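Local coordinates for alpha-ketoglutarate-dependent 2,4-dichlorophenoxyacetate dioxygenase (Bradyrhizobium diazoefficiens, PDB 5BKE), which probably acts as a metal- and 2-oxoglutarate-dependent dioxygenase of the TfdA family, linked to degradation of aryloxyalkanoate herbicides such as 2,4-D, at residues Met1-Arg6 / Arg31-Ala36; Thr10-Gln15 / Tyr40-Phe45. All blocks are in the same frame, centred on the assembly; numbering follows the deposited sequence.

Interaction 1: Met1-Arg6 / Arg31-Ala36; sequences MTIAIR and REVESA
The carboxylate oxygen OE1 of Glu32 is hemmed in by the backbone of Met1 and Thr2. Thr2 CA lies 3.3 Å from Glu32 OE1, and Thr2 CG2 lies 3.6 Å from Glu32 OE1, the two side chains crossing at a slant. Met1 O also comes within 3.1 Å of Glu32 OE1, but both atoms are acceptors and no hydrogen bond joins them; Met1 is poorly ordered, so little weight rests on this approach. A bend at the second torsion of Glu32 (chi2 -59°) folds the carboxylate against the Met1-Thr2 peptide instead of letting the side chain run straight out from the helix.

Deeper in, the contact becomes hydrocarbon. Ile3 points its side chain at the helix, with CG1 set between its own N and carbonyl carbon (chi1 61°) and CD1 continuing outward in an extended chain. That methyl fits between two consecutive helix residues, with Ile3 CD1 4.0 Å from Glu32 CB and 3.9 Å from Val33 CG2. The Ile3 and Glu32 side chains run past one another in opposite directions, whereas Ile3 meets Val33 at roughly a right angle. Two residues further along, Ile5 again faces the helix, and its CD1 touches Ala36 CB at 3.8 Å, one turn beyond Glu32.

Strand 4-7, outermost in the main mixed sheet within this chain, and the residues leading into it thus lie against helix 27-40, the connecting helix of a beta-alpha-beta unit. Val33 and Ala36 also pack on Leu43, tying the same helix face to the next strand. The junction is held by methyl and methylene packing, while the Glu32 carboxylate takes no hydrogen bond from Met1-Arg6.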
loop_
_atom_site.group_PDB
_atom_site.type_symbol
_atom_site.label_atom_id
_atom_site.label_comp_id
_atom_site.label_asym_id
_atom_site.label_seq_id
_atom_site.Cartn_x
_atom_site.Cartn_y
_atom_site.Cartn_z
ATOM N N MET C 1 23.386 -25.914 -16.917
ATOM C CA MET C 1 23.184 -24.435 -16.960
ATOM C C MET C 1 23.609 -23.750 -15.646
ATOM O O MET C 1 24.269 -22.702 -15.690
ATOM C CB MET C 1 21.733 -24.087 -17.342
ATOM C CG MET C 1 21.591 -22.884 -18.269
ATOM S SD MET C 1 19.973 -22.755 -19.067
ATOM C CE MET C 1 20.259 -21.442 -20.255
ATOM N N THR C 2 23.247 -24.341 -14.497
ATOM C CA THR C 2 23.641 -23.805 -13.177
ATOM C C THR C 2 24.395 -24.802 -12.296
ATOM O O THR C 2 24.036 -25.974 -12.225
ATOM C CB THR C 2 22.439 -23.280 -12.363
ATOM O OG1 THR C 2 21.423 -24.290 -12.313
ATOM C CG2 THR C 2 21.873 -21.999 -12.964
ATOM N N ILE C 3 25.432 -24.312 -11.617
ATOM C CA ILE C 3 26.181 -25.100 -10.624
ATOM C C ILE C 3 25.434 -25.135 -9.277
ATOM O O ILE C 3 24.671 -24.211 -8.962
ATOM C CB ILE C 3 27.650 -24.603 -10.458
ATOM C CG1 ILE C 3 27.704 -23.141 -9.963
ATOM C CG2 ILE C 3 28.422 -24.813 -11.764
ATOM C CD1 ILE C 3 29.095 -22.588 -9.703
ATOM N N ALA C 4 25.653 -26.193 -8.496
ATOM C CA ALA C 4 24.981 -26.357 -7.200
ATOM C C ALA C 4 25.585 -25.446 -6.130
ATOM O O ALA C 4 26.791 -25.522 -5.842
ATOM C CB ALA C 4 24.991 -27.815 -6.755
ATOM N N ILE C 5 24.741 -24.572 -5.573
ATOM C CA ILE C 5 25.130 -23.606 -4.532
ATOM C C ILE C 5 24.112 -23.593 -3.384
ATOM O O ILE C 5 22.902 -23.407 -3.602
ATOM C CB ILE C 5 25.291 -22.163 -5.093
ATOM C CG1 ILE C 5 26.355 -22.107 -6.196
ATOM C CG2 ILE C 5 25.658 -21.175 -3.984
ATOM C CD1 ILE C 5 26.129 -20.996 -7.197
ATOM N N ARG C 6 24.610 -23.785 -2.166
ATOM C CA ARG C 6 23.823 -23.610 -0.958
ATOM C C ARG C 6 24.302 -22.366 -0.201
ATOM O O ARG C 6 25.487 -22.227 0.085
ATOM C CB ARG C 6 23.918 -24.868 -0.089
ATOM C CG ARG C 6 22.973 -24.884 1.103
ATOM C CD ARG C 6 23.090 -26.178 1.890
ATOM N NE ARG C 6 23.389 -25.875 3.288
ATOM C CZ ARG C 6 24.442 -26.332 3.970
ATOM N NH1 ARG C 6 25.313 -27.173 3.415
ATOM N NH2 ARG C 6 24.605 -25.962 5.237
ATOM N N ARG C 31 32.091 -18.928 -16.016
ATOM C CA ARG C 31 31.039 -17.908 -16.035
ATOM C C ARG C 31 30.123 -18.031 -14.795
ATOM O O ARG C 31 29.871 -17.039 -14.106
ATOM C CB ARG C 31 30.242 -18.043 -17.338
ATOM C CG ARG C 31 29.761 -16.736 -17.945
ATOM C CD ARG C 31 29.789 -16.744 -19.482
ATOM N NE ARG C 31 29.103 -17.912 -20.044
ATOM C CZ ARG C 31 29.636 -18.795 -20.900
ATOM N NH1 ARG C 31 30.879 -18.649 -21.371
ATOM N NH2 ARG C 31 28.902 -19.826 -21.314
ATOM N N GLU C 32 29.686 -19.255 -14.500
ATOM C CA GLU C 32 28.852 -19.553 -13.316
ATOM C C GLU C 32 29.514 -19.204 -11.991
ATOM O O GLU C 32 28.864 -18.599 -11.115
ATOM C CB GLU C 32 28.393 -21.016 -13.300
ATOM C CG GLU C 32 27.370 -21.372 -14.371
ATOM C CD GLU C 32 26.114 -20.540 -14.258
ATOM O OE1 GLU C 32 25.244 -20.895 -13.426
ATOM O OE2 GLU C 32 26.003 -19.523 -14.986
ATOM N N VAL C 33 30.796 -19.571 -11.847
ATOM C CA VAL C 33 31.531 -19.299 -10.607
ATOM C C VAL C 33 31.646 -17.794 -10.400
ATOM O O VAL C 33 31.389 -17.292 -9.288
ATOM C CB VAL C 33 32.920 -19.976 -10.560
ATOM C CG1 VAL C 33 33.708 -19.528 -9.329
ATOM C CG2 VAL C 33 32.778 -21.495 -10.587
ATOM N N GLU C 34 31.997 -17.072 -11.468
ATOM C CA GLU C 34 32.135 -15.616 -11.363
ATOM C C GLU C 34 30.800 -14.898 -11.013
ATOM O O GLU C 34 30.808 -13.968 -10.190
ATOM C CB GLU C 34 32.802 -15.004 -12.603
ATOM C CG GLU C 34 33.049 -13.516 -12.431
ATOM C CD GLU C 34 34.140 -12.937 -13.320
ATOM O OE1 GLU C 34 34.614 -13.625 -14.258
ATOM O OE2 GLU C 34 34.503 -11.760 -13.071
ATOM N N SER C 35 29.685 -15.320 -11.628
ATOM C CA SER C 35 28.357 -14.770 -11.270
ATOM C C SER C 35 28.015 -15.041 -9.816
ATOM O O SER C 35 27.475 -14.156 -9.132
ATOM C CB SER C 35 27.233 -15.295 -12.165
ATOM O OG SER C 35 27.564 -15.121 -13.523
ATOM N N ALA C 36 28.357 -16.248 -9.342
ATOM C CA ALA C 36 28.190 -16.621 -7.934
ATOM C C ALA C 36 29.048 -15.738 -7.028
ATOM O O ALA C 36 28.635 -15.387 -5.922
ATOM C CB ALA C 36 28.518 -18.087 -7.725
#

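Interaction 2: Thr10-Gln15 / Tyr40-Phe45; sequences THFVGQ and YAVLVF
Tyr40 carries CG beside its backbone N, opposite the carbonyl carbon (chi1 -61°), which sets the ring, by CG and CD1, beside the Val13-Gly14 peptide; Phe12 instead places CG between its N and carbonyl carbon (chi1 75°), bringing its ring against Ala41 and Val42. Tyr40 CG and CD1 each lie 3.9 Å from Gly14 N, and Tyr40 CB is 3.6 Å from the same nitrogen. Phe12 CE2 approaches Val42 CG2 at 4.0 Å, and Ala41 CB meets the Phe12 ring at its edge. Val13 and Val42 stand side by side.

Three backbone hydrogen bonds join the two segments. Gly14 N to Val42 O (2.9 Å) and Val44 N to Gly14 O (2.9 Å) run nearly in line with the acceptor carbonyl, whereas Val13 N meets Tyr40 O (3.0 Å) at a bent C=O angle of 130°. Replacing Tyr40 with an alanine would probably strip this ring cover from the Val13-Gly14 peptide. Strands 14-17 and 42-45 are the parallel pair of a beta-alpha-beta crossover. The buried amides and carbonyls of this pairing are thus matched through the backbone, while aliphatic and aromatic groups line its flanks.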
loop_
_atom_site.group_PDB
_atom_site.type_symbol
_atom_site.label_atom_id
_atom_site.label_comp_id
_atom_site.label_asym_id
_atom_site.label_seq_id
_atom_site.Cartn_x
_atom_site.Cartn_y
_atom_site.Cartn_z
ATOM N N THR C 10 22.702 -15.442 6.195
ATOM C CA THR C 10 21.476 -14.758 5.766
ATOM C C THR C 10 21.698 -13.814 4.592
ATOM O O THR C 10 20.865 -13.784 3.698
ATOM C CB THR C 10 20.727 -14.020 6.899
ATOM O OG1 THR C 10 21.615 -13.114 7.565
ATOM C CG2 THR C 10 20.125 -15.019 7.893
ATOM N N HIS C 11 22.823 -13.095 4.565
ATOM C CA HIS C 11 23.062 -12.056 3.549
ATOM C C HIS C 11 23.907 -12.455 2.355
ATOM O O HIS C 11 23.794 -11.836 1.296
ATOM C CB HIS C 11 23.714 -10.836 4.190
ATOM C CG HIS C 11 22.787 -10.032 5.040
ATOM N ND1 HIS C 11 22.747 -10.150 6.411
ATOM C CD2 HIS C 11 21.877 -9.087 4.717
ATOM C CE1 HIS C 11 21.856 -9.307 6.898
ATOM N NE2 HIS C 11 21.313 -8.650 5.890
ATOM N N PHE C 12 24.765 -13.461 2.538
ATOM C CA PHE C 12 25.824 -13.797 1.569
ATOM C C PHE C 12 26.432 -15.177 1.858
ATOM O O PHE C 12 25.953 -15.883 2.768
ATOM C CB PHE C 12 26.887 -12.664 1.505
ATOM C CG PHE C 12 27.841 -12.598 2.689
ATOM C CD1 PHE C 12 27.400 -12.706 4.017
ATOM C CD2 PHE C 12 29.203 -12.373 2.462
ATOM C CE1 PHE C 12 28.299 -12.626 5.082
ATOM C CE2 PHE C 12 30.107 -12.290 3.515
ATOM C CZ PHE C 12 29.656 -12.413 4.830
ATOM N N VAL C 13 27.467 -15.545 1.088
ATOM C CA VAL C 13 28.240 -16.815 1.211
ATOM C C VAL C 13 27.510 -18.002 0.597
ATOM O O VAL C 13 26.419 -18.386 1.051
ATOM C CB VAL C 13 28.713 -17.158 2.666
ATOM C CG1 VAL C 13 29.654 -18.359 2.686
ATOM C CG2 VAL C 13 29.384 -15.970 3.334
ATOM N N GLY C 14 28.119 -18.576 -0.441
ATOM C CA GLY C 14 27.622 -19.804 -1.049
ATOM C C GLY C 14 28.571 -20.982 -0.943
ATOM O O GLY C 14 29.795 -20.835 -1.071
ATOM N N GLN C 15 28.002 -22.162 -0.710
ATOM C CA GLN C 15 28.757 -23.412 -0.732
ATOM C C GLN C 15 28.566 -24.055 -2.089
ATOM O O GLN C 15 27.431 -24.251 -2.540
ATOM C CB GLN C 15 28.309 -24.357 0.387
ATOM C CG GLN C 15 29.101 -25.657 0.461
ATOM C CD GLN C 15 28.789 -26.462 1.708
ATOM O OE1 GLN C 15 29.094 -26.045 2.829
ATOM N NE2 GLN C 15 28.196 -27.630 1.517
ATOM N N TYR C 40 27.167 -13.892 -4.217
ATOM C CA TYR C 40 27.444 -14.366 -2.854
ATOM C C TYR C 40 28.651 -13.720 -2.166
ATOM O O TYR C 40 28.744 -13.733 -0.935
ATOM C CB TYR C 40 27.560 -15.891 -2.839
ATOM C CG TYR C 40 26.288 -16.595 -3.281
ATOM C CD1 TYR C 40 25.223 -16.786 -2.377
ATOM C CD2 TYR C 40 26.137 -17.060 -4.594
ATOM C CE1 TYR C 40 24.048 -17.427 -2.766
ATOM C CE2 TYR C 40 24.970 -17.707 -4.995
ATOM C CZ TYR C 40 23.926 -17.884 -4.076
ATOM O OH TYR C 40 22.769 -18.523 -4.451
ATOM N N ALA C 41 29.568 -13.154 -2.955
ATOM C CA ALA C 41 30.799 -12.491 -2.456
ATOM C C ALA C 41 31.883 -13.423 -1.888
ATOM O O ALA C 41 33.088 -13.098 -1.955
ATOM C CB ALA C 41 30.487 -11.342 -1.489
ATOM N N VAL C 42 31.461 -14.556 -1.332
ATOM C CA VAL C 42 32.352 -15.570 -0.763
ATOM C C VAL C 42 31.830 -16.946 -1.187
ATOM O O VAL C 42 30.622 -17.226 -1.102
ATOM C CB VAL C 42 32.454 -15.495 0.792
ATOM C CG1 VAL C 42 33.438 -16.522 1.338
ATOM C CG2 VAL C 42 32.866 -14.121 1.281
ATOM N N LEU C 43 32.743 -17.795 -1.648
ATOM C CA LEU C 43 32.406 -19.146 -2.056
ATOM C C LEU C 43 33.265 -20.158 -1.315
ATOM O O LEU C 43 34.462 -19.944 -1.124
ATOM C CB LEU C 43 32.522 -19.315 -3.578
ATOM C CG LEU C 43 31.560 -18.543 -4.493
ATOM C CD1 LEU C 43 31.831 -18.917 -5.947
ATOM C CD2 LEU C 43 30.080 -18.751 -4.133
ATOM N N VAL C 44 32.631 -21.254 -0.894
ATOM C CA VAL C 44 33.258 -22.305 -0.089
ATOM C C VAL C 44 33.215 -23.595 -0.900
ATOM O O VAL C 44 32.151 -24.020 -1.342
ATOM C CB VAL C 44 32.519 -22.489 1.267
ATOM C CG1 VAL C 44 33.091 -23.659 2.073
ATOM C CG2 VAL C 44 32.563 -21.204 2.089
ATOM N N PHE C 45 34.381 -24.191 -1.132
ATOM C CA PHE C 45 34.482 -25.472 -1.823
ATOM C C PHE C 45 35.098 -26.420 -0.812
ATOM O O PHE C 45 36.121 -26.094 -0.209
ATOM C CB PHE C 45 35.411 -25.394 -3.047
ATOM C CG PHE C 45 34.918 -24.507 -4.170
ATOM C CD1 PHE C 45 35.023 -23.109 -4.092
ATOM C CD2 PHE C 45 34.414 -25.072 -5.347
ATOM C CE1 PHE C 45 34.592 -22.302 -5.139
ATOM C CE2 PHE C 45 33.982 -24.265 -6.399
ATOM C CZ PHE C 45 34.067 -22.877 -6.291
#

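How the interactions relate
From the N terminus the chain runs through strand 4-7, turns back into strand 14-17, passes along helix 27-40 and enters strand 42-45. Interaction 1 closes the loop from the first residues to the helix; interaction 2 closes the beta-alpha-beta unit by pairing its two strands. Because 10-15 falls between 1-6 and 31-36, while 40-45 follows both, the two closures cross rather than nest. Their centres are 11 Å apart and they meet directly: Arg6 O and Gln15 N form a probable hydrogen bond between antiparallel neighbours, and Ile5 packs on Gly14 and Tyr40. Together they tie helix 27-40 to the edge strand 4-7 and strand 14-17 to 42-45.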